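Local structure of high affinity transport system protein p37 (Mycoplasma hyorhinis, 3EKI) at residues W42-T47 / N92-D97; K78-L83 / N358-T363; T147-F152 / G380-K385; N213-M218 / I341-G346. The protein binds thiamine diphosphate as the extracytoplasmic lipoprotein of a high-affinity transport system, probably delivering thiamine or its diphosphate for uptake. One frame throughout, in Å; residues are numbered along the deposited sequence.

Contact 1: W42-T47 / N92-D97; sequences WDKSIT and NFDDVD. With CA (calcium ion), chain D.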
# COMPACT_ATOMS: atom_id res chain seq x y z
N TRP A 42 31.63 0.26 4.25
CA TRP A 42 30.98 -0.09 5.51
C TRP A 42 30.64 1.18 6.25
O TRP A 42 31.44 2.10 6.42
CB TRP A 42 31.89 -0.96 6.38
CG TRP A 42 31.20 -1.51 7.60
CD1 TRP A 42 31.14 -0.97 8.84
CD2 TRP A 42 30.47 -2.76 7.61
NE1 TRP A 42 30.41 -1.79 9.66
CE2 TRP A 42 29.99 -2.89 8.94
CE3 TRP A 42 30.19 -3.74 6.66
CZ2 TRP A 42 29.23 -4.00 9.30
CZ3 TRP A 42 29.44 -4.84 7.04
CH2 TRP A 42 28.96 -4.98 8.36
N ASP A 43 29.41 1.32 6.74
CA ASP A 43 29.01 2.53 7.42
C ASP A 43 28.63 2.17 8.84
O ASP A 43 27.70 1.37 9.02
CB ASP A 43 27.83 3.15 6.67
CG ASP A 43 27.46 4.52 7.16
OD1 ASP A 43 28.05 4.98 8.16
OD2 ASP A 43 26.58 5.18 6.54
N LYS A 44 29.32 2.70 9.83
CA LYS A 44 29.07 2.31 11.21
C LYS A 44 27.84 2.96 11.81
O LYS A 44 27.47 2.68 12.96
CB LYS A 44 30.31 2.64 12.08
CG LYS A 44 30.51 4.14 12.21
CD LYS A 44 31.85 4.50 12.84
CE LYS A 44 31.98 6.00 13.04
NZ LYS A 44 33.38 6.46 12.84
N SER A 45 27.16 3.80 11.06
CA SER A 45 25.93 4.45 11.48
C SER A 45 24.90 4.26 10.36
O SER A 45 25.14 4.69 9.23
CB SER A 45 26.15 5.94 11.74
OG SER A 45 24.93 6.65 11.91
N ILE A 46 23.79 3.59 10.64
CA ILE A 46 22.77 3.41 9.61
C ILE A 46 21.53 4.18 10.07
O ILE A 46 21.09 3.96 11.19
CB ILE A 46 22.52 1.92 9.38
CG1 ILE A 46 23.69 1.20 8.70
CG2 ILE A 46 21.23 1.69 8.60
CD1 ILE A 46 23.79 1.52 7.22
N THR A 47 21.04 5.03 9.20
CA THR A 47 19.84 5.82 9.45
C THR A 47 18.73 5.43 8.48
O THR A 47 18.93 5.55 7.27
CB THR A 47 20.15 7.32 9.31
OG1 THR A 47 21.14 7.70 10.27
CG2 THR A 47 18.91 8.15 9.60
N ASN A 92 35.06 -8.25 11.71
CA ASN A 92 36.10 -7.24 11.95
C ASN A 92 35.73 -5.82 11.58
O ASN A 92 36.47 -4.87 11.85
CB ASN A 92 37.38 -7.68 11.20
CG ASN A 92 37.87 -9.00 11.77
OD1 ASN A 92 37.98 -9.16 12.99
ND2 ASN A 92 38.17 -9.96 10.91
N PHE A 93 34.58 -5.56 10.94
CA PHE A 93 34.17 -4.18 10.69
C PHE A 93 33.68 -3.53 11.99
O PHE A 93 33.47 -4.29 12.95
CB PHE A 93 33.03 -4.11 9.66
CG PHE A 93 33.35 -4.49 8.22
CD1 PHE A 93 34.03 -3.61 7.39
CD2 PHE A 93 32.98 -5.71 7.69
CE1 PHE A 93 34.33 -3.93 6.09
CE2 PHE A 93 33.26 -6.02 6.38
CZ PHE A 93 33.93 -5.13 5.55
N ASP A 94 33.49 -2.23 12.01
CA ASP A 94 32.93 -1.57 13.17
C ASP A 94 31.48 -2.06 13.38
O ASP A 94 30.71 -2.28 12.44
CB ASP A 94 32.95 -0.06 13.09
CG ASP A 94 34.32 0.58 13.08
OD1 ASP A 94 35.30 -0.02 13.56
OD2 ASP A 94 34.39 1.73 12.58
N ASP A 95 31.15 -2.21 14.66
CA ASP A 95 29.75 -2.42 15.02
C ASP A 95 28.92 -1.23 14.57
O ASP A 95 29.41 -0.11 14.48
CB ASP A 95 29.61 -2.62 16.52
CG ASP A 95 29.99 -4.00 17.01
OD1 ASP A 95 30.30 -4.93 16.24
OD2 ASP A 95 29.99 -4.22 18.24
N VAL A 96 27.63 -1.47 14.30
CA VAL A 96 26.76 -0.48 13.70
C VAL A 96 25.67 -0.01 14.65
O VAL A 96 25.05 -0.83 15.34
CB VAL A 96 26.11 -1.08 12.44
CG1 VAL A 96 25.23 -0.07 11.75
CG2 VAL A 96 27.23 -1.54 11.50
N ASP A 97 25.46 1.30 14.66
CA ASP A 97 24.36 1.95 15.35
C ASP A 97 23.21 2.23 14.38
O ASP A 97 23.46 2.54 13.21
CB ASP A 97 24.77 3.30 15.94
CG ASP A 97 23.66 3.92 16.77
OD1 ASP A 97 22.99 3.14 17.48
OD2 ASP A 97 23.46 5.14 16.71
CA CA D . 24.82 6.42 7.62
O HOH W 1 26.78 7.59 8.71
O HOH W 2 23.74 7.41 9.78

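Contact 2: K78-L83 / N358-T363; sequences KEFNKL and NLIVQT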
# COMPACT_ATOMS: atom_id res chain seq x y z
N LYS A 78 20.71 -4.94 18.03
CA LYS A 78 21.22 -6.16 18.67
C LYS A 78 21.28 -7.35 17.74
O LYS A 78 22.24 -8.12 17.70
CB LYS A 78 20.39 -6.49 19.91
CG LYS A 78 20.35 -5.45 21.00
CD LYS A 78 21.73 -5.01 21.47
CE LYS A 78 22.38 -6.12 22.29
NZ LYS A 78 23.70 -5.68 22.85
N GLU A 79 20.25 -7.62 16.94
CA GLU A 79 20.25 -8.73 16.01
C GLU A 79 21.26 -8.53 14.89
O GLU A 79 21.96 -9.46 14.53
CB GLU A 79 18.85 -8.93 15.42
CG GLU A 79 18.71 -10.02 14.37
CD GLU A 79 19.00 -11.43 14.84
OE1 GLU A 79 18.85 -11.67 16.05
OE2 GLU A 79 19.35 -12.32 14.05
N PHE A 80 21.31 -7.30 14.37
CA PHE A 80 22.26 -7.00 13.30
C PHE A 80 23.67 -7.35 13.79
O PHE A 80 24.41 -7.95 13.02
CB PHE A 80 22.20 -5.56 12.80
CG PHE A 80 23.30 -5.17 11.83
CD1 PHE A 80 24.54 -4.67 12.24
CD2 PHE A 80 23.10 -5.33 10.47
CE1 PHE A 80 25.54 -4.39 11.36
CE2 PHE A 80 24.08 -5.00 9.56
CZ PHE A 80 25.27 -4.51 10.02
N ASN A 81 24.02 -6.81 14.95
CA ASN A 81 25.46 -6.96 15.29
C ASN A 81 25.76 -8.39 15.68
O ASN A 81 26.88 -8.88 15.51
CB ASN A 81 25.87 -5.95 16.36
CG ASN A 81 26.04 -4.57 15.76
OD1 ASN A 81 26.88 -4.29 14.91
ND2 ASN A 81 25.20 -3.62 16.17
N LYS A 82 24.75 -9.10 16.19
CA LYS A 82 24.96 -10.54 16.42
C LYS A 82 25.29 -11.27 15.15
O LYS A 82 26.23 -12.05 15.06
CB LYS A 82 23.72 -11.11 17.12
CG LYS A 82 23.83 -12.59 17.45
CD LYS A 82 22.45 -13.24 17.43
CE LYS A 82 22.48 -14.66 16.88
NZ LYS A 82 21.60 -14.81 15.67
N LEU A 83 24.50 -11.03 14.09
CA LEU A 83 24.76 -11.65 12.80
C LEU A 83 26.11 -11.27 12.23
O LEU A 83 26.87 -12.10 11.71
CB LEU A 83 23.70 -11.21 11.79
CG LEU A 83 22.28 -11.71 11.97
CD1 LEU A 83 21.47 -11.27 10.75
CD2 LEU A 83 22.24 -13.22 12.12
N ASN A 358 23.00 -6.86 2.95
CA ASN A 358 22.46 -8.20 3.14
C ASN A 358 22.25 -8.52 4.60
O ASN A 358 21.28 -9.19 4.96
CB ASN A 358 23.36 -9.25 2.49
CG ASN A 358 23.46 -9.08 0.98
OD1 ASN A 358 22.56 -8.54 0.34
ND2 ASN A 358 24.57 -9.51 0.39
N LEU A 359 23.11 -8.07 5.52
CA LEU A 359 22.88 -8.28 6.95
C LEU A 359 21.67 -7.49 7.44
O LEU A 359 20.91 -7.95 8.29
CB LEU A 359 24.11 -7.87 7.74
CG LEU A 359 25.26 -8.86 7.75
CD1 LEU A 359 26.51 -8.11 8.21
CD2 LEU A 359 25.01 -10.05 8.67
N ILE A 360 21.46 -6.31 6.87
CA ILE A 360 20.29 -5.51 7.26
C ILE A 360 19.03 -6.21 6.74
O ILE A 360 18.06 -6.33 7.52
CB ILE A 360 20.44 -4.05 6.79
CG1 ILE A 360 21.52 -3.29 7.60
CG2 ILE A 360 19.12 -3.30 6.82
CD1 ILE A 360 21.89 -1.95 6.97
N VAL A 361 19.04 -6.70 5.52
CA VAL A 361 17.87 -7.47 5.03
C VAL A 361 17.57 -8.64 5.93
O VAL A 361 16.44 -8.87 6.36
CB VAL A 361 18.08 -7.90 3.56
CG1 VAL A 361 17.03 -8.91 3.13
CG2 VAL A 361 18.06 -6.70 2.63
N GLN A 362 18.58 -9.45 6.29
CA GLN A 362 18.36 -10.62 7.11
C GLN A 362 17.90 -10.26 8.51
O GLN A 362 17.13 -11.01 9.13
CB GLN A 362 19.66 -11.44 7.20
CG GLN A 362 19.43 -12.85 7.74
CD GLN A 362 18.51 -13.65 6.82
OE1 GLN A 362 18.80 -13.71 5.64
NE2 GLN A 362 17.47 -14.21 7.40
N THR A 363 18.34 -9.08 8.97
CA THR A 363 17.88 -8.62 10.28
C THR A 363 16.36 -8.34 10.26
O THR A 363 15.67 -8.71 11.21
CB THR A 363 18.68 -7.41 10.77
OG1 THR A 363 20.04 -7.83 10.96
CG2 THR A 363 18.17 -6.91 12.11

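Contact 3: T147-F152 / G380-K385; sequences TTTNSF and GYNGYK. With TPP (thiamine diphosphate), chain B.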
# COMPACT_ATOMS: atom_id res chain seq x y z
N THR A 147 8.78 -6.20 1.36
CA THR A 147 7.87 -6.48 2.47
C THR A 147 6.72 -7.38 1.99
O THR A 147 6.45 -7.45 0.80
CB THR A 147 7.33 -5.20 3.11
OG1 THR A 147 6.43 -4.58 2.18
CG2 THR A 147 8.41 -4.17 3.42
N THR A 148 6.07 -8.06 2.92
CA THR A 148 4.86 -8.84 2.68
C THR A 148 3.84 -8.45 3.73
O THR A 148 4.17 -7.90 4.79
CB THR A 148 5.08 -10.36 2.68
OG1 THR A 148 5.49 -10.76 4.01
CG2 THR A 148 6.17 -10.80 1.72
N THR A 149 2.56 -8.69 3.46
CA THR A 149 1.50 -8.32 4.41
C THR A 149 0.60 -9.52 4.67
O THR A 149 0.48 -10.37 3.78
CB THR A 149 0.76 -7.10 3.84
OG1 THR A 149 -0.10 -6.52 4.81
CG2 THR A 149 -0.12 -7.46 2.65
N ASN A 150 -0.02 -9.60 5.83
CA ASN A 150 -1.05 -10.59 6.12
C ASN A 150 -2.10 -10.54 5.01
O ASN A 150 -2.59 -9.45 4.73
CB ASN A 150 -1.70 -10.36 7.48
CG ASN A 150 -0.79 -10.63 8.67
OD1 ASN A 150 0.19 -11.36 8.55
ND2 ASN A 150 -1.15 -10.05 9.81
N SER A 151 -2.41 -11.68 4.40
CA SER A 151 -3.44 -11.76 3.37
C SER A 151 -4.79 -11.39 3.93
O SER A 151 -5.09 -11.64 5.09
CB SER A 151 -3.46 -13.16 2.74
OG SER A 151 -4.07 -14.08 3.64
N PHE A 152 -5.64 -10.76 3.12
CA PHE A 152 -7.05 -10.64 3.46
C PHE A 152 -7.74 -11.99 3.26
O PHE A 152 -7.40 -12.76 2.36
CB PHE A 152 -7.67 -9.59 2.56
CG PHE A 152 -7.33 -8.14 2.77
CD1 PHE A 152 -7.53 -7.47 3.97
CD2 PHE A 152 -6.79 -7.42 1.71
CE1 PHE A 152 -7.22 -6.13 4.09
CE2 PHE A 152 -6.50 -6.08 1.81
CZ PHE A 152 -6.71 -5.43 3.01
N GLY A 380 1.60 -2.37 8.03
CA GLY A 380 1.15 -3.45 7.18
C GLY A 380 2.25 -4.42 6.80
O GLY A 380 2.07 -5.34 6.01
N TYR A 381 3.47 -4.24 7.35
CA TYR A 381 4.57 -5.12 6.99
C TYR A 381 4.65 -6.26 8.00
O TYR A 381 5.19 -6.08 9.10
CB TYR A 381 5.91 -4.38 6.94
CG TYR A 381 5.95 -3.10 6.18
CD1 TYR A 381 5.13 -2.87 5.07
CD2 TYR A 381 6.80 -2.05 6.54
CE1 TYR A 381 5.16 -1.68 4.37
CE2 TYR A 381 6.82 -0.87 5.83
CZ TYR A 381 6.00 -0.67 4.74
OH TYR A 381 6.07 0.54 4.08
N ASN A 382 4.11 -7.40 7.62
CA ASN A 382 4.00 -8.57 8.47
C ASN A 382 5.05 -9.62 8.14
O ASN A 382 5.10 -10.68 8.75
CB ASN A 382 2.59 -9.18 8.37
CG ASN A 382 1.56 -8.17 8.79
OD1 ASN A 382 0.71 -7.78 7.97
ND2 ASN A 382 1.62 -7.76 10.05
N GLY A 383 5.89 -9.36 7.16
CA GLY A 383 6.95 -10.28 6.77
C GLY A 383 7.87 -9.55 5.81
O GLY A 383 7.63 -8.45 5.31
N TYR A 384 9.01 -10.17 5.55
CA TYR A 384 10.04 -9.65 4.68
C TYR A 384 10.73 -10.76 3.89
O TYR A 384 10.85 -11.88 4.40
CB TYR A 384 11.11 -8.92 5.51
CG TYR A 384 10.61 -7.80 6.36
CD1 TYR A 384 10.40 -8.01 7.72
CD2 TYR A 384 10.32 -6.53 5.87
CE1 TYR A 384 9.93 -6.99 8.53
CE2 TYR A 384 9.86 -5.50 6.68
CZ TYR A 384 9.66 -5.74 8.02
OH TYR A 384 9.20 -4.74 8.82
N LYS A 385 11.20 -10.46 2.69
CA LYS A 385 12.00 -11.34 1.86
C LYS A 385 13.16 -10.53 1.27
O LYS A 385 13.04 -9.31 1.08
CB LYS A 385 11.17 -11.94 0.73
CG LYS A 385 9.74 -12.33 1.05
CD LYS A 385 9.19 -13.35 0.06
CE LYS A 385 7.79 -13.01 -0.44
NZ LYS A 385 6.78 -14.07 -0.13
N1' TPP B . -2.12 -1.90 6.90
C2' TPP B . -1.91 -1.06 7.94
CM2 TPP B . -1.94 -1.63 9.37
N3' TPP B . -1.66 0.25 7.74
C4' TPP B . -1.53 0.71 6.46
N4' TPP B . -1.19 1.99 6.28
C5' TPP B . -1.80 -0.13 5.37
C6' TPP B . -2.11 -1.46 5.65
C7' TPP B . -1.78 0.30 3.90
N3 TPP B . -0.48 0.19 3.21
C2 TPP B . 0.71 0.32 3.80
S1 TPP B . 1.97 0.07 2.62
C5 TPP B . 0.82 -0.17 1.33
C4 TPP B . -0.44 0.05 1.85
CM4 TPP B . -1.72 -0.30 1.06
C6 TPP B . 1.19 -0.38 -0.14
C7 TPP B . 1.63 0.94 -0.78
O7 TPP B . 0.51 1.85 -0.79
PA TPP B . 0.62 3.43 -0.87
O1A TPP B . -0.70 4.01 -0.53
O2A TPP B . 1.77 3.92 -0.03
O3A TPP B . 1.08 3.80 -2.33
PB TPP B . 0.13 4.03 -3.61
O1B TPP B . -0.61 2.77 -3.93
O2B TPP B . 1.14 4.44 -4.75
O3B TPP B . -0.81 5.29 -3.35

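Contact 4: N213-M218 / I341-G346; sequences NFYRGM and IPYDVG. With TPP (thiamine diphosphate), chain B.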
# COMPACT_ATOMS: atom_id res chain seq x y z
N ASN A 213 2.52 -11.19 -0.98
CA ASN A 213 3.56 -10.38 -1.58
C ASN A 213 3.00 -9.44 -2.65
O ASN A 213 3.60 -9.19 -3.69
CB ASN A 213 4.64 -11.29 -2.14
CG ASN A 213 4.13 -12.17 -3.26
OD1 ASN A 213 2.92 -12.40 -3.37
ND2 ASN A 213 5.08 -12.63 -4.03
N PHE A 214 1.82 -8.91 -2.31
CA PHE A 214 1.14 -8.01 -3.23
C PHE A 214 0.04 -7.23 -2.51
O PHE A 214 -0.36 -7.59 -1.40
CB PHE A 214 0.52 -8.83 -4.36
CG PHE A 214 -0.60 -9.75 -3.87
CD1 PHE A 214 -1.95 -9.41 -3.88
CD2 PHE A 214 -0.28 -11.00 -3.38
CE1 PHE A 214 -2.92 -10.25 -3.37
CE2 PHE A 214 -1.23 -11.86 -2.89
CZ PHE A 214 -2.55 -11.49 -2.89
N TYR A 215 -0.52 -6.23 -3.17
CA TYR A 215 -1.77 -5.59 -2.76
C TYR A 215 -2.44 -5.15 -4.07
O TYR A 215 -1.88 -5.21 -5.17
CB TYR A 215 -1.62 -4.45 -1.77
CG TYR A 215 -1.06 -3.17 -2.34
CD1 TYR A 215 0.17 -3.14 -2.99
CD2 TYR A 215 -1.75 -1.97 -2.25
CE1 TYR A 215 0.69 -1.97 -3.52
CE2 TYR A 215 -1.26 -0.80 -2.77
CZ TYR A 215 -0.04 -0.80 -3.41
OH TYR A 215 0.43 0.37 -3.93
N ARG A 216 -3.68 -4.70 -3.92
CA ARG A 216 -4.47 -4.21 -5.03
C ARG A 216 -5.15 -2.89 -4.68
O ARG A 216 -5.23 -2.48 -3.52
CB ARG A 216 -5.59 -5.19 -5.39
CG ARG A 216 -5.16 -6.61 -5.65
CD ARG A 216 -6.41 -7.46 -5.91
NE ARG A 216 -6.04 -8.86 -5.86
CZ ARG A 216 -5.64 -9.63 -6.85
NH1 ARG A 216 -5.56 -9.14 -8.09
NH2 ARG A 216 -5.35 -10.90 -6.57
N GLY A 217 -5.68 -2.19 -5.68
CA GLY A 217 -6.64 -1.15 -5.50
C GLY A 217 -8.06 -1.73 -5.65
O GLY A 217 -8.23 -2.93 -5.87
N MET A 218 -9.02 -0.82 -5.49
CA MET A 218 -10.41 -1.25 -5.67
C MET A 218 -11.24 -0.06 -6.10
O MET A 218 -10.88 1.09 -5.85
CB MET A 218 -10.97 -1.85 -4.40
CG MET A 218 -11.12 -0.91 -3.24
SD MET A 218 -11.77 -1.71 -1.77
CE MET A 218 -13.45 -2.03 -2.27
N ILE A 341 0.04 -5.67 -7.42
CA ILE A 341 1.46 -5.25 -7.54
C ILE A 341 2.17 -5.49 -6.22
O ILE A 341 1.52 -5.74 -5.20
CB ILE A 341 1.57 -3.77 -7.93
CG1 ILE A 341 1.02 -2.79 -6.91
CG2 ILE A 341 0.94 -3.56 -9.31
CD1 ILE A 341 1.29 -1.33 -7.21
N PRO A 342 3.49 -5.49 -6.17
CA PRO A 342 4.16 -5.86 -4.91
C PRO A 342 3.95 -4.88 -3.77
O PRO A 342 3.73 -3.70 -3.99
CB PRO A 342 5.64 -5.84 -5.30
CG PRO A 342 5.61 -6.11 -6.79
CD PRO A 342 4.45 -5.23 -7.26
N TYR A 343 4.03 -5.40 -2.54
CA TYR A 343 4.02 -4.53 -1.38
C TYR A 343 5.31 -3.70 -1.36
O TYR A 343 6.10 -3.76 -2.31
CB TYR A 343 3.82 -5.31 -0.08
CG TYR A 343 2.82 -4.71 0.87
CD1 TYR A 343 3.13 -4.26 2.13
CD2 TYR A 343 1.49 -4.56 0.48
CE1 TYR A 343 2.18 -3.71 2.98
CE2 TYR A 343 0.54 -4.02 1.31
CZ TYR A 343 0.88 -3.59 2.57
OH TYR A 343 -0.08 -3.03 3.40
N ASP A 344 5.53 -2.93 -0.31
CA ASP A 344 6.60 -1.93 -0.31
C ASP A 344 7.99 -2.58 -0.35
O ASP A 344 8.17 -3.71 0.07
CB ASP A 344 6.45 -1.03 0.89
CG ASP A 344 5.28 -0.06 0.84
OD1 ASP A 344 4.42 -0.24 -0.05
OD2 ASP A 344 5.25 0.87 1.69
N VAL A 345 8.90 -1.80 -0.89
CA VAL A 345 10.28 -2.24 -1.11
C VAL A 345 11.26 -1.36 -0.35
O VAL A 345 11.21 -0.14 -0.35
CB VAL A 345 10.60 -2.19 -2.61
CG1 VAL A 345 12.08 -2.41 -2.88
CG2 VAL A 345 9.75 -3.22 -3.36
N GLY A 346 12.20 -2.01 0.31
CA GLY A 346 13.29 -1.33 1.01
C GLY A 346 14.47 -1.14 0.05
O GLY A 346 14.91 -2.06 -0.64
N1' TPP B . -2.12 -1.90 6.90
C2' TPP B . -1.91 -1.06 7.94
CM2 TPP B . -1.94 -1.63 9.37
N3' TPP B . -1.66 0.25 7.74
C4' TPP B . -1.53 0.71 6.46
N4' TPP B . -1.19 1.99 6.28
C5' TPP B . -1.80 -0.13 5.37
C6' TPP B . -2.11 -1.46 5.65
C7' TPP B . -1.78 0.30 3.90
N3 TPP B . -0.48 0.19 3.21
C2 TPP B . 0.71 0.32 3.80
S1 TPP B . 1.97 0.07 2.62
C5 TPP B . 0.82 -0.17 1.33
C4 TPP B . -0.44 0.05 1.85
CM4 TPP B . -1.72 -0.30 1.06
C6 TPP B . 1.19 -0.38 -0.14
C7 TPP B . 1.63 0.94 -0.78
O7 TPP B . 0.51 1.85 -0.79
PA TPP B . 0.62 3.43 -0.87
O1A TPP B . -0.70 4.01 -0.53
O2A TPP B . 1.77 3.92 -0.03
O3A TPP B . 1.08 3.80 -2.33
PB TPP B . 0.13 4.03 -3.61
O1B TPP B . -0.61 2.77 -3.93
O2B TPP B . 1.14 4.44 -4.75
O3B TPP B . -0.81 5.29 -3.35

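Contact 1: W42-T47 / N92-D97
Trp42 lies flat against Phe93, and its side chain can be followed outward atom by atom. Its CB sits 3.6 Å from Phe93 CD1. CG is anti to the backbone N (chi1 -171°), which swings the indole across the 92-97 segment; from there CG, CD2 and CE3 lie over the phenyl ring in an offset stack, planes 6° apart and six-membered-ring centroids 4.2 Å from each other. The five-membered ring takes a CH-pi contact from Phe93 CB over its face. NE1 then gives its hydrogen to Asp94 O at 2.8 Å, on a carbonyl lone pair, though the bond is bent (140° at the hydrogen). At the far side CZ2 reaches Val96 CG2. Tryptophan suits this place because it offers both a broad face and one N-H.

Beyond it the backbones pair in parallel: Asp97 N donates to Lys44 O at 3.0 Å, and Ile46 N to Asp97 O at 2.8 Å, the latter almost straight. Ile46 CG1 lies 3.6 Å from Val96 CG1, branched aliphatic chains packing closely where the strands start. Asp43 OD1 accepts from Ser45 N, an Asx turn, while Asp43 OD2 and Ser45 O each bind the calcium ion at 2.4 Å. Asp43 OD2 also accepts from Arg349. Two waters, Asp121 and Pro118 also ligate the ion. The arrangement is a calcium site built on an Asx turn where parallel strands 45-51 and 97-103 begin.

Contact 2: K78-L83 / N358-T363
Apolar packing carries most of the meeting between Phe80 and Leu359, where helix 64-85 lies on helix 354-369. CE2 of the Phe80 ring comes within 3.4 Å of Leu359 CB, the two side chains crossing at about a right angle, and the same atom lies 3.6 Å from Ile360 CG1. Phe80 has CG anti to its own N (chi1 171°), a rotamer that carries the ring across to helix 354-369. Leu83 adds a second patch: the Leu359 CD2 methyl packs on Leu83 CB at 3.6 Å, while Leu83 CD1 lies near both Gln362 CG and Thr363 OG1. The axes of segments 78-83 and 358-363 pass 9.2 Å apart with their directions at 128°.

The buried hydroxyl of Thr363 is settled within its own helix. Thr363 OG1 donates to Leu359 O, one turn back, at 2.8 Å; that carbonyl also accepts from Thr363 N, the two donors arriving from opposite faces of its plane. With its hydrogen spent there, the hydroxyl oxygen can rest 3.3 Å from Phe80 CA, and threonine is small enough to let the backbones approach closely. Its CG2 touches Glu79 CG, and the Glu79 carboxylate bonds Asn366 of the other helix.

No hydrogen bond joins the two segments. Between them the contact is apolar, the threonine hydroxyl made tolerable by its own helix, and the Glu79-Asn366 bond just beyond adds a polar tie.

Contact 3: T147-F152 / G380-K385
A classic beta bulge in an antiparallel pair, beside the thiamine diphosphate pocket, joins Thr148 to Asn382 and Gly383. Thr148 O accepts from Asn382 N at 2.9 Å and, weakly, from Gly383 N, while Thr148 N donates back to Gly383 O at 2.9 Å. Glycine suits position 383 because Thr148 OG1 lies only 3.2 Å from its CA, where a side chain would collide.

Next along the strand, Thr149 OG1 is anti to the backbone N (chi1 -168°), which directs the hydroxyl to Gly380 O at 2.7 Å, in the carbonyl plane and on a lone pair. This bond steadies the turn whose Gly380 CA lies 3.6 Å from TPP N1'; the glycine's positive phi and the nearness of the ligand both favour a residue without CB. Asn382 OD1 then takes a nearly straight bond (176°) from Asn150 N at 2.9 Å, and the two asparagine amides stack, their planes 5° apart. Asparagine suits position 382 because its amide both accepts this bond and stacks. At the start of the segment, Thr147 CG2 stands over one face of the Tyr381 ring, a CH-pi contact 3.9 Å from its centroid.

Tyr381 OH continues to Asp344, and Thr148 OG1 and Asn150 OD1 to Gln211. Strand 141-152 pairs with strand 383-386 while also bonding to strands 211-212 and 345-349, and Tyr384 leans on helix 354-369.

Contact 4: N213-M218 / I341-G346
Two torsions bring Tyr215 and Tyr343 together. Tyr215 holds CG between its backbone N and carbonyl carbon (chi1 74°), which lays the ring alongside Ile341, and Tyr343 takes an unusual chi1 of -135° that turns its edge toward the Tyr215 face. The rings meet as an offset edge-to-face pair, planes at 87° and centroids 5.6 Å apart, with Tyr215 CB near the plane of the Tyr343 ring at its rim. Ile341 supplies a slim aliphatic wall: its CG1 is 3.5 Å from Tyr215 CE1, the two side chains pointing the same way. At the edge of the Tyr215 ring, close to its plane, lies Pro342 O.

The backbones fix this geometry through a single antiparallel bridge. Tyr215 N donates to Ile341 O at 2.9 Å, and Ile341 N to Tyr215 O at 3.0 Å. Phe214 CA adds a CA-H...O contact to the same Ile341 oxygen.

Thiamine diphosphate fits into the corner that results. Its C6 sits over one face of each tyrosine, 3.5 Å above the plane of Tyr215, and Tyr215 OH donates to TPP O1B at 2.6 Å. Tyr343 OH lies 3.3 Å from TPP N3, and Asp344 OD1 approaches C7.

Tyrosine is apt at position 215 for offering a flat surface to the carbon skeleton and a hydroxyl to the diphosphate, while Tyr343 offers its ring to the thiazolium side. The chemistry implies recognition of the ligand's thiazolium side and its diphosphate, and the nearby carboxylate of Asp344 would probably favour the positive thiazolium.

Overall arrangement
From the N terminus, residues 42-47 enter first and meet 92-97 in contact 1, closing a short loop that contains helix 64-85. Segment 78-83 of that helix lies inside the loop, yet contact 2 joins it to helix 354-369 across a long loop, so contacts 1 and 2 cross; they also touch, through Val96 with Phe80 and Asn81. Contact 3, 147-152 with 380-385, likewise crosses contact 2. Contact 4, 213-218 with 341-346, falls within the spans of both. Contacts 3 and 4 adjoin at the ligand and reach one sheet through neighbouring strands 141-152 and 345-349, whereas contacts 1 and 2 lie close to the calcium ion held by Asp43 and Ser45.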